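Local coordinates for gamma-glutamyl-gamma-aminobutyrate hydrolase PuuD (Escherichia coli, PDB 6VTV), which hydrolyses the gamma-glutamyl linkage of gamma-glutamyl-gamma-aminobutyrate, releasing 4-aminobutanoate and L-glutamate in the last step of putrescine degradation, at residues B[16-21]-B[46-51]; B[169-174]-B[238-243]. One frame throughout, in Å; residues are numbered along the deposited sequence.

Contact 1: residues B[16-21]-B[46-51]; sequences VVMCRN and PIALPH
Two parallel neighbours in the central sheet of the class I glutamine amidotransferase fold meet here. V16 and V17 of strand 13-23 pair with A48 and L49 of strand 45-49; strand 26-32 and helix 33-42 lie between them in sequence. The V16 amide bonds to I47 O, and V16 O accepts L49 N at 2.7 Å. The next bond, from M18 N to L49 O, is weak at 3.3 Å, and strand 13-23 is interrupted at M18.

On one face of the sheet, V16 CG2 and P46 CB pack side by side, 4.0 Å apart. M18 turns toward strand 45-49. M18 CG sits 3.2 Å from L49 O, and M18 SD lies 3.6 Å from A48 CB. The bend at chi3 (74°) keeps M18 CE close to A48 CB, at 3.9 Å. M18 and A48 also pack on their own counterparts in the second subunit. A48 forms backbone hydrogen bonds with that subunit too, so strand 45-49 lies at the dimer interface. R20 sends its guanidinium to E33 of the second subunit in a salt bridge.

Past the strand, H51 reaches back to 16-21. H51 NE2 donates to M18 O at 2.8 Å; the oxygen lies in the ring plane, but the nitrogen stands above the carbonyl plane.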
loop_
_atom_site.group_PDB
_atom_site.type_symbol
_atom_site.label_atom_id
_atom_site.label_comp_id
_atom_site.label_asym_id
_atom_site.label_seq_id
_atom_site.Cartn_x
_atom_site.Cartn_y
_atom_site.Cartn_z
ATOM N N VAL B 16 6.020 0.186 -5.082
ATOM C CA VAL B 16 5.016 0.989 -5.769
ATOM C C VAL B 16 4.715 2.216 -4.920
ATOM O O VAL B 16 4.233 2.094 -3.787
ATOM C CB VAL B 16 3.739 0.183 -6.047
ATOM C CG1 VAL B 16 2.864 0.923 -7.035
ATOM C CG2 VAL B 16 4.089 -1.198 -6.575
ATOM N N VAL B 17 4.990 3.397 -5.474
ATOM C CA VAL B 17 4.736 4.644 -4.766
ATOM C C VAL B 17 3.236 4.887 -4.687
ATOM O O VAL B 17 2.519 4.805 -5.694
ATOM C CB VAL B 17 5.459 5.810 -5.456
ATOM C CG1 VAL B 17 4.962 7.145 -4.918
ATOM C CG2 VAL B 17 6.964 5.684 -5.260
ATOM N N MET B 18 2.753 5.192 -3.488
ATOM C CA MET B 18 1.332 5.392 -3.258
ATOM C C MET B 18 0.956 6.865 -3.406
ATOM O O MET B 18 1.809 7.746 -3.529
ATOM C CB MET B 18 0.948 4.881 -1.870
ATOM C CG MET B 18 1.421 3.470 -1.582
ATOM S SD MET B 18 1.028 2.954 0.099
ATOM C CE MET B 18 -0.727 2.681 -0.068
ATOM N N CYS B 19 -0.350 7.121 -3.398
ATOM C CA CYS B 19 -0.905 8.465 -3.440
ATOM C C CYS B 19 -1.708 8.733 -2.173
ATOM O O CYS B 19 -2.138 7.809 -1.477
ATOM C CB CYS B 19 -1.802 8.671 -4.671
ATOM S SG CYS B 19 -1.014 8.357 -6.257
ATOM N N ARG B 20 -1.914 10.013 -1.884
ATOM C CA ARG B 20 -2.640 10.432 -0.694
ATOM C C ARG B 20 -4.075 10.798 -1.046
ATOM O O ARG B 20 -4.332 11.471 -2.050
ATOM C CB ARG B 20 -1.956 11.626 -0.024
ATOM C CG ARG B 20 -2.518 11.999 1.345
ATOM C CD ARG B 20 -1.502 12.829 2.108
ATOM N NE ARG B 20 -1.717 12.839 3.550
ATOM C CZ ARG B 20 -2.136 13.900 4.230
ATOM N NH1 ARG B 20 -2.393 15.035 3.593
ATOM N NH2 ARG B 20 -2.297 13.831 5.543
ATOM N N ASN B 21 -5.005 10.348 -0.210
ATOM C CA ASN B 21 -6.400 10.743 -0.311
ATOM C C ASN B 21 -6.969 10.837 1.097
ATOM O O ASN B 21 -6.338 10.424 2.073
ATOM C CB ASN B 21 -7.206 9.761 -1.169
ATOM C CG ASN B 21 -6.846 9.842 -2.638
ATOM O OD1 ASN B 21 -6.247 8.922 -3.195
ATOM N ND2 ASN B 21 -7.206 10.951 -3.275
ATOM N N PRO B 46 4.493 -6.914 -5.996
ATOM C CA PRO B 46 4.392 -5.504 -5.612
ATOM C C PRO B 46 4.226 -5.320 -4.113
ATOM O O PRO B 46 3.532 -6.085 -3.440
ATOM C CB PRO B 46 3.140 -5.036 -6.361
ATOM C CG PRO B 46 2.274 -6.258 -6.384
ATOM C CD PRO B 46 3.217 -7.437 -6.516
ATOM N N ILE B 47 4.880 -4.284 -3.594
ATOM C CA ILE B 47 4.653 -3.800 -2.239
ATOM C C ILE B 47 4.464 -2.291 -2.316
ATOM O O ILE B 47 5.232 -1.599 -2.993
ATOM C CB ILE B 47 5.802 -4.172 -1.281
ATOM C CG1 ILE B 47 7.151 -3.693 -1.823
ATOM C CG2 ILE B 47 5.830 -5.676 -1.039
ATOM C CD1 ILE B 47 8.263 -3.739 -0.797
ATOM N N ALA B 48 3.430 -1.789 -1.651
ATOM C CA ALA B 48 3.086 -0.377 -1.725
ATOM C C ALA B 48 3.887 0.417 -0.702
ATOM O O ALA B 48 4.045 -0.006 0.447
ATOM C CB ALA B 48 1.587 -0.175 -1.504
ATOM N N LEU B 49 4.387 1.574 -1.129
ATOM C CA LEU B 49 5.291 2.378 -0.314
ATOM C C LEU B 49 4.591 3.636 0.179
ATOM O O LEU B 49 4.276 4.521 -0.632
ATOM C CB LEU B 49 6.540 2.746 -1.116
ATOM C CG LEU B 49 7.232 1.591 -1.842
ATOM C CD1 LEU B 49 8.369 2.107 -2.713
ATOM C CD2 LEU B 49 7.735 0.552 -0.851
ATOM N N PRO B 50 4.334 3.768 1.478
ATOM C CA PRO B 50 3.736 5.004 1.995
ATOM C C PRO B 50 4.711 6.170 1.938
ATOM O O PRO B 50 5.930 6.003 1.870
ATOM C CB PRO B 50 3.378 4.658 3.446
ATOM C CG PRO B 50 3.533 3.172 3.566
ATOM C CD PRO B 50 4.516 2.754 2.527
ATOM N N HIS B 51 4.139 7.378 1.986
ATOM C CA HIS B 51 4.929 8.599 1.868
ATOM C C HIS B 51 5.889 8.790 3.033
ATOM O O HIS B 51 6.900 9.484 2.878
ATOM C CB HIS B 51 4.002 9.812 1.758
ATOM C CG HIS B 51 3.155 9.814 0.524
ATOM N ND1 HIS B 51 2.106 10.688 0.342
ATOM C CD2 HIS B 51 3.199 9.045 -0.590
ATOM C CE1 HIS B 51 1.541 10.460 -0.830
ATOM N NE2 HIS B 51 2.184 9.466 -1.416
#

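Contact 2: residues B[169-174]-B[238-243]; sequences GLLSAL and RILFEG
I239, L240 and G243 of helix 235-254 meet L171 and L174 of the short helix 170-174. The helix segments run at 107° to each other, with their axes 10.8 Å apart at closest approach. This is an apolar helix-helix contact between the long C-terminal helix and a single short turn of helix that follows strand 161-165.

I239 comes first. Its CG2 branch is anti to the backbone N (CG1 at chi1 -65°), and it is this methyl that faces the short helix. I239 CG2 lies 3.5 Å from L174 O and 4.3 Å from L174 CB. I239 also touches L175, the residue just after the short helix.

L240 follows, on the more buried side. Its CB does not point straight at the other helix, but L240 CD2 reaches L171 CD2 at 3.7 Å. The two leucine side chains meet at a slant, methyl against methyl. L174 CD1 is a looser neighbour of L240 CD2, at 4.4 Å. Behind this pair, L240 packs on F115 of strand 114-117 and L171 on V165 of strand 161-165.

One turn beyond I239 comes G243, whose amide bonds to I239 O within the helix. L174 CD2 rests 3.8 Å from G243 CA. The bare glycine backbone lets the leucine methyl lie where a side chain would otherwise project. These are also the two residues whose CA atoms come nearest across the contact, 6.9 Å apart.

The short helix is held separately at its start, where the carboxylate of E201 accepts the amides of L170 and L171. Between the helices themselves there is mostly van der Waals contact between apolar groups, with one methyl also against a backbone carbonyl oxygen. Across this contact the fit of shapes, not directed polar bonds, probably governs the pairing.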
loop_
_atom_site.group_PDB
_atom_site.type_symbol
_atom_site.label_atom_id
_atom_site.label_comp_id
_atom_site.label_asym_id
_atom_site.label_seq_id
_atom_site.Cartn_x
_atom_site.Cartn_y
_atom_site.Cartn_z
ATOM N N GLY B 169 16.297 3.801 -28.667
ATOM C CA GLY B 169 16.102 3.748 -27.231
ATOM C C GLY B 169 15.493 2.454 -26.732
ATOM O O GLY B 169 15.553 1.425 -27.412
ATOM N N LEU B 170 14.898 2.500 -25.537
ATOM C CA LEU B 170 14.319 1.299 -24.941
ATOM C C LEU B 170 13.121 0.802 -25.738
ATOM O O LEU B 170 12.976 -0.406 -25.959
ATOM C CB LEU B 170 13.911 1.574 -23.493
ATOM C CG LEU B 170 15.014 1.562 -22.435
ATOM C CD1 LEU B 170 14.428 1.859 -21.063
ATOM C CD2 LEU B 170 15.741 0.229 -22.434
ATOM N N LEU B 171 12.246 1.715 -26.168
ATOM C CA LEU B 171 11.036 1.306 -26.875
ATOM C C LEU B 171 11.368 0.604 -28.185
ATOM O O LEU B 171 10.676 -0.340 -28.584
ATOM C CB LEU B 171 10.139 2.518 -27.129
ATOM C CG LEU B 171 9.466 3.133 -25.902
ATOM C CD1 LEU B 171 8.470 4.202 -26.325
ATOM C CD2 LEU B 171 8.784 2.060 -25.069
ATOM N N SER B 172 12.424 1.050 -28.868
ATOM C CA SER B 172 12.822 0.400 -30.112
ATOM C C SER B 172 13.301 -1.024 -29.860
ATOM O O SER B 172 13.021 -1.930 -30.653
ATOM C CB SER B 172 13.909 1.217 -30.807
ATOM O OG SER B 172 13.361 2.368 -31.420
ATOM N N ALA B 173 14.024 -1.240 -28.761
ATOM C CA ALA B 173 14.479 -2.587 -28.435
ATOM C C ALA B 173 13.316 -3.472 -28.005
ATOM O O ALA B 173 13.290 -4.668 -28.318
ATOM C CB ALA B 173 15.547 -2.531 -27.342
ATOM N N LEU B 174 12.341 -2.902 -27.295
ATOM C CA LEU B 174 11.203 -3.684 -26.826
ATOM C C LEU B 174 10.174 -3.921 -27.922
ATOM O O LEU B 174 9.450 -4.922 -27.879
ATOM C CB LEU B 174 10.540 -2.987 -25.636
ATOM C CG LEU B 174 11.339 -2.940 -24.333
ATOM C CD1 LEU B 174 10.762 -1.887 -23.404
ATOM C CD2 LEU B 174 11.355 -4.303 -23.660
ATOM N N ARG B 238 1.361 -5.207 -22.536
ATOM C CA ARG B 238 1.962 -6.430 -22.013
ATOM C C ARG B 238 3.473 -6.431 -22.210
ATOM O O ARG B 238 4.221 -6.850 -21.320
ATOM C CB ARG B 238 1.327 -7.647 -22.690
ATOM C CG ARG B 238 0.908 -8.749 -21.733
ATOM C CD ARG B 238 -0.234 -9.580 -22.306
ATOM N NE ARG B 238 -0.021 -9.928 -23.710
ATOM C CZ ARG B 238 -0.843 -9.588 -24.698
ATOM N NH1 ARG B 238 -1.942 -8.889 -24.441
ATOM N NH2 ARG B 238 -0.570 -9.949 -25.944
ATOM N N ILE B 239 3.941 -5.954 -23.365
ATOM C CA ILE B 239 5.373 -5.961 -23.643
ATOM C C ILE B 239 6.105 -4.979 -22.732
ATOM O O ILE B 239 7.218 -5.254 -22.268
ATOM C CB ILE B 239 5.623 -5.663 -25.132
ATOM C CG1 ILE B 239 5.053 -6.792 -25.995
ATOM C CG2 ILE B 239 7.108 -5.487 -25.408
ATOM C CD1 ILE B 239 5.108 -6.523 -27.483
ATOM N N LEU B 240 5.489 -3.827 -22.450
ATOM C CA LEU B 240 6.133 -2.830 -21.600
ATOM C C LEU B 240 6.337 -3.361 -20.188
ATOM O O LEU B 240 7.428 -3.240 -19.616
ATOM C CB LEU B 240 5.301 -1.548 -21.572
ATOM C CG LEU B 240 5.234 -0.748 -22.870
ATOM C CD1 LEU B 240 4.306 0.443 -22.710
ATOM C CD2 LEU B 240 6.623 -0.297 -23.286
ATOM N N PHE B 241 5.292 -3.950 -19.605
ATOM C CA PHE B 241 5.426 -4.527 -18.273
ATOM C C PHE B 241 6.332 -5.751 -18.294
ATOM O O PHE B 241 7.077 -5.993 -17.337
ATOM C CB PHE B 241 4.048 -4.873 -17.711
ATOM C CG PHE B 241 3.291 -3.679 -17.193
ATOM C CD1 PHE B 241 3.583 -3.127 -15.953
ATOM C CD2 PHE B 241 2.294 -3.101 -17.959
ATOM C CE1 PHE B 241 2.885 -2.025 -15.489
ATOM C CE2 PHE B 241 1.594 -2.002 -17.503
ATOM C CZ PHE B 241 1.890 -1.461 -16.266
ATOM N N GLU B 242 6.289 -6.536 -19.372
ATOM C CA GLU B 242 7.199 -7.672 -19.481
ATOM C C GLU B 242 8.649 -7.208 -19.518
ATOM O O GLU B 242 9.518 -7.813 -18.876
ATOM C CB GLU B 242 6.852 -8.509 -20.715
ATOM C CG GLU B 242 5.793 -9.592 -20.473
ATOM C CD GLU B 242 5.226 -10.111 -21.782
ATOM O OE1 GLU B 242 4.235 -10.879 -21.779
ATOM O OE2 GLU B 242 5.786 -9.729 -22.828
ATOM N N GLY B 243 8.917 -6.117 -20.240
ATOM C CA GLY B 243 10.274 -5.602 -20.305
ATOM C C GLY B 243 10.756 -5.029 -18.984
ATOM O O GLY B 243 11.936 -5.145 -18.641
#

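How the contacts relate
Contacts 1 and 2 lie on opposite sides of the chain's centre, with their own centres 24 Å apart. They do not touch; their nearest atoms are about 9 Å apart. Contact 1 closes in sequence before contact 2 begins. Contact 1 is shared with the second subunit, whereas contact 2 meets no other chain of the assembly. Both lie about 9 to 10 Å, side chain to side chain, from the predicted catalytic H226 and E228. The V16 side chain is about 10 Å from that of E228, and the L240 side chain about 9 Å from it. The bound manganese is about 13 Å from the L171 side chain.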